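Local coordinates for triosephosphate isomerase (Trichomonas vaginalis, PDB 4O4V), which probably catalyses the interconversion of D-glyceraldehyde 3-phosphate and dihydroxyacetone phosphate in glycolysis and gluconeogenesis, working as a homodimer, at residues 233-236 with 237-240; 239-242 with 243-247. All coordinates share one frame; numbering follows the deposited sequence. Where two conformers were deposited one is given.

Contact 1. Residues 233-236 with 237-240; sequences GGAS and LEPG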
loop_
_atom_site.group_PDB
_atom_site.type_symbol
_atom_site.label_atom_id
_atom_site.label_comp_id
_atom_site.label_asym_id
_atom_site.label_seq_id
_atom_site.Cartn_x
_atom_site.Cartn_y
_atom_site.Cartn_z
ATOM N N GLY A 233 -17.925 -5.686 -5.266
ATOM C CA GLY A 233 -17.525 -5.103 -3.994
ATOM C C GLY A 233 -17.885 -5.986 -2.818
ATOM O O GLY A 233 -17.404 -7.116 -2.682
ATOM N N GLY A 234 -18.760 -5.504 -1.950
ATOM C CA GLY A 234 -19.048 -6.156 -0.694
ATOM C C GLY A 234 -19.535 -7.586 -0.776
ATOM O O GLY A 234 -19.248 -8.374 0.115
ATOM N N ALA A 235 -20.273 -7.945 -1.824
ATOM C CA ALA A 235 -20.720 -9.321 -1.963
ATOM C C ALA A 235 -19.573 -10.320 -2.120
ATOM O O ALA A 235 -19.771 -11.512 -1.951
ATOM C CB ALA A 235 -21.744 -9.468 -3.054
ATOM N N SER A 236 -18.392 -9.830 -2.484
ATOM C CA SER A 236 -17.169 -10.639 -2.557
ATOM C C SER A 236 -16.871 -11.390 -1.267
ATOM O O SER A 236 -16.302 -12.478 -1.285
ATOM C CB SER A 236 -15.935 -9.788 -2.941
ATOM O OG SER A 236 -16.116 -9.074 -4.145
ATOM N N LEU A 237 -17.249 -10.795 -0.142
ATOM C CA LEU A 237 -16.939 -11.278 1.191
ATOM C C LEU A 237 -18.041 -12.198 1.708
ATOM O O LEU A 237 -17.992 -12.628 2.856
ATOM C CB LEU A 237 -16.816 -10.077 2.150
ATOM C CG LEU A 237 -15.758 -9.039 1.758
ATOM C CD1 LEU A 237 -15.838 -7.813 2.650
ATOM C CD2 LEU A 237 -14.370 -9.641 1.836
ATOM N N GLU A 238 -19.003 -12.535 0.858
ATOM C CA GLU A 238 -20.244 -13.201 1.298
ATOM C C GLU A 238 -20.529 -14.417 0.424
ATOM O O GLU A 238 -20.045 -14.496 -0.689
ATOM C CB GLU A 238 -21.429 -12.232 1.163
ATOM C CG GLU A 238 -21.293 -10.927 1.944
ATOM C CD GLU A 238 -22.420 -9.930 1.697
ATOM O OE1 GLU A 238 -22.993 -9.871 0.584
ATOM O OE2 GLU A 238 -22.730 -9.173 2.651
ATOM N N PRO A 239 -21.374 -15.347 0.900
ATOM C CA PRO A 239 -21.717 -16.485 0.037
ATOM C C PRO A 239 -22.370 -16.079 -1.288
ATOM O O PRO A 239 -22.260 -16.804 -2.291
ATOM C CB PRO A 239 -22.672 -17.320 0.905
ATOM C CG PRO A 239 -22.344 -16.942 2.304
ATOM C CD PRO A 239 -21.886 -15.501 2.274
ATOM N N GLY A 240 -23.002 -14.913 -1.325
ATOM C CA GLY A 240 -23.625 -14.421 -2.547
ATOM C C GLY A 240 -22.642 -14.191 -3.695
ATOM O O GLY A 240 -23.076 -14.077 -4.860
#
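Gly234 and Leu237 are joined across a single turn of 3-10 helix by a main-chain bond from Leu237 N to Gly234 O (3.2 Å, N-H...O 163°). Glu238 N repeats the three-residue step one place on by reaching Ala235 O at 3.1 Å. The same spacing starts earlier, with Ser236 N bonded to Gly233 O at 2.9 Å, so that three successive N-H groups each bond to the carbonyl three residues before. Leu237 lays its CB 3.6 Å from Gly234 O, and its side chain also touches Trp10 and Asn13. Glu238 reaches back along the turn: with CG beside the backbone N (chi1 -58°) and the chain extended beyond it, CG passes 3.7 Å from Gly234 O, and OE1 ends 3.5 Å from Ala235 CA and 3.9 Å from Ala235 CB. On this side the carboxylate thus lies against carbon, in van der Waals contact. The buried Ser236 side chain touches Trp10, in the loop that follows strand 5-9, the neighbour of strand 229-232 in the sheet. This short 3-10 turn belongs to the loop after strand 229-232, the eighth strand of the TIM barrel; in relatives, main-chain N-H groups of this loop line the phosphate pocket of the active site, and the same role is likely here.

Contact 2. Residues 239-242 with 243-247; sequences PGFI and NIVNS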
loop_
_atom_site.group_PDB
_atom_site.type_symbol
_atom_site.label_atom_id
_atom_site.label_comp_id
_atom_site.label_asym_id
_atom_site.label_seq_id
_atom_site.Cartn_x
_atom_site.Cartn_y
_atom_site.Cartn_z
ATOM N N PRO A 239 -21.374 -15.347 0.900
ATOM C CA PRO A 239 -21.717 -16.485 0.037
ATOM C C PRO A 239 -22.370 -16.079 -1.288
ATOM O O PRO A 239 -22.260 -16.804 -2.291
ATOM C CB PRO A 239 -22.672 -17.320 0.905
ATOM C CG PRO A 239 -22.344 -16.942 2.304
ATOM C CD PRO A 239 -21.886 -15.501 2.274
ATOM N N GLY A 240 -23.002 -14.913 -1.325
ATOM C CA GLY A 240 -23.625 -14.421 -2.547
ATOM C C GLY A 240 -22.642 -14.191 -3.695
ATOM O O GLY A 240 -23.076 -14.077 -4.860
ATOM N N PHE A 241 -21.338 -14.114 -3.413
ATOM C CA PHE A 241 -20.362 -14.060 -4.480
ATOM C C PHE A 241 -20.574 -15.205 -5.461
ATOM O O PHE A 241 -20.419 -15.031 -6.669
ATOM C CB PHE A 241 -18.938 -14.111 -3.901
ATOM C CG PHE A 241 -17.856 -13.926 -4.916
ATOM C CD1 PHE A 241 -17.775 -12.739 -5.652
ATOM C CD2 PHE A 241 -16.936 -14.943 -5.193
ATOM C CE1 PHE A 241 -16.792 -12.550 -6.602
ATOM C CE2 PHE A 241 -15.937 -14.747 -6.133
ATOM C CZ PHE A 241 -15.858 -13.566 -6.848
ATOM N N ILE A 242 -20.948 -16.384 -4.974
ATOM C CA ILE A 242 -21.085 -17.546 -5.852
ATOM C C ILE A 242 -22.269 -17.353 -6.811
ATOM O O ILE A 242 -22.212 -17.756 -7.962
ATOM C CB ILE A 242 -21.173 -18.856 -5.022
ATOM C CG1 ILE A 242 -19.985 -18.902 -4.035
ATOM C CG2 ILE A 242 -21.248 -20.042 -5.956
ATOM C CD1 ILE A 242 -18.611 -18.672 -4.668
ATOM N N ASN A 243 -23.369 -16.774 -6.322
ATOM C CA ASN A 243 -24.478 -16.445 -7.196
ATOM C C ASN A 243 -24.031 -15.550 -8.321
ATOM O O ASN A 243 -24.445 -15.709 -9.466
ATOM C CB ASN A 243 -25.595 -15.742 -6.428
ATOM C CG ASN A 243 -26.178 -16.592 -5.368
ATOM O OD1 ASN A 243 -25.599 -16.753 -4.293
ATOM N ND2 ASN A 243 -27.346 -17.151 -5.640
ATOM N N ILE A 244 -23.188 -14.581 -8.015
ATOM C CA ILE A 244 -22.695 -13.648 -9.013
ATOM C C ILE A 244 -21.781 -14.360 -10.020
ATOM O O ILE A 244 -21.901 -14.146 -11.214
ATOM C CB ILE A 244 -22.026 -12.438 -8.353
ATOM C CG1 ILE A 244 -23.011 -11.700 -7.447
ATOM C CG2 ILE A 244 -21.469 -11.529 -9.381
ATOM C CD1 ILE A 244 -22.372 -10.719 -6.468
ATOM N N VAL A 245 -20.853 -15.182 -9.534
ATOM C CA VAL A 245 -20.028 -15.994 -10.426
ATOM C C VAL A 245 -20.901 -16.795 -11.397
ATOM O O VAL A 245 -20.636 -16.870 -12.617
ATOM C CB VAL A 245 -19.130 -16.927 -9.601
ATOM C CG1 VAL A 245 -18.514 -18.014 -10.467
ATOM C CG2 VAL A 245 -18.075 -16.089 -8.876
ATOM N N ASN A 246 -21.968 -17.362 -10.870
ATOM C CA ASN A 246 -22.839 -18.248 -11.627
ATOM C C ASN A 246 -23.831 -17.535 -12.534
ATOM O O ASN A 246 -24.518 -18.176 -13.336
ATOM C CB ASN A 246 -23.541 -19.223 -10.677
ATOM C CG ASN A 246 -22.591 -20.291 -10.157
ATOM O OD1 ASN A 246 -21.517 -20.459 -10.713
ATOM N ND2 ASN A 246 -22.969 -20.985 -9.101
ATOM N N SER A 247 -23.869 -16.204 -12.472
ATOM C CA SER A 247 -24.720 -15.428 -13.370
ATOM C C SER A 247 -24.250 -15.516 -14.817
ATOM O O SER A 247 -24.968 -15.109 -15.721
ATOM C CB SER A 247 -24.804 -13.973 -12.905
ATOM O OG SER A 247 -23.604 -13.271 -13.121
#
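Phe241 swings its CG opposite the backbone N (chi1 -174°), while Val245, one helical turn later, has CG1 anti to N (chi1 166°), which leaves CG2 beside the N and anti to the carbonyl carbon; the two choices bring methyl and ring together. Val245 CG2 sits over one face of the Phe241 ring, displaced toward the rim, 4.0 Å from the centroid and 21° off the normal, with CE2 of Phe241 its nearest ring atom at 3.7 Å: a CH-pi contact. The main-chain bond from Val245 N to Phe241 O (2.9 Å) joins the same two residues. Flanking bonds join Ile244 N to Gly240 O (3.2 Å) and Asn246 N to Ile242 O (2.9 Å). Ile242 and Asn246, the next pair along the helix, lie side by side, pointing the same way, and Ile242 CG2 comes 3.7 Å from Asn246 ND2. That amide is spoken for: its OD1 accepts from Glu33 N and its ND2 donates to Lys31 O. Further on, Ser247 OG gives its proton to Ile244 O (2.7 Å), on a lone pair and in the carbonyl plane. The chemistry implies two kinds of attachment for helix 240-246: apolar contact of Phe241 and Val245 with Val6 of strand 5-9, and polar anchoring through the Asn246 amide, which holds main-chain groups of Lys31 and Glu33.

How the contacts relate
Contacts 1 and 2 are consecutive parts of one excursion, sharing Pro239 and Gly240, with centres about 8 Å apart. The 3-10 turn of contact 1 leans on the helix of contact 2: Ala235 O lies 3.4 Å from Phe241 CB, Ala235 CB 3.7 Å from Ile244 CD1, and Ser236 CA 3.8 Å from Phe241 CD1. Ala235 thus meets the following helix through both its carbonyl oxygen and its methyl. Contact 1 belongs to the loop that, in this family, borders the phosphate pocket, whereas contact 2 packs outside the barrel against strands 229-232 and 5-9. The Ile244 side chain is about 12 Å from a bound sodium ion.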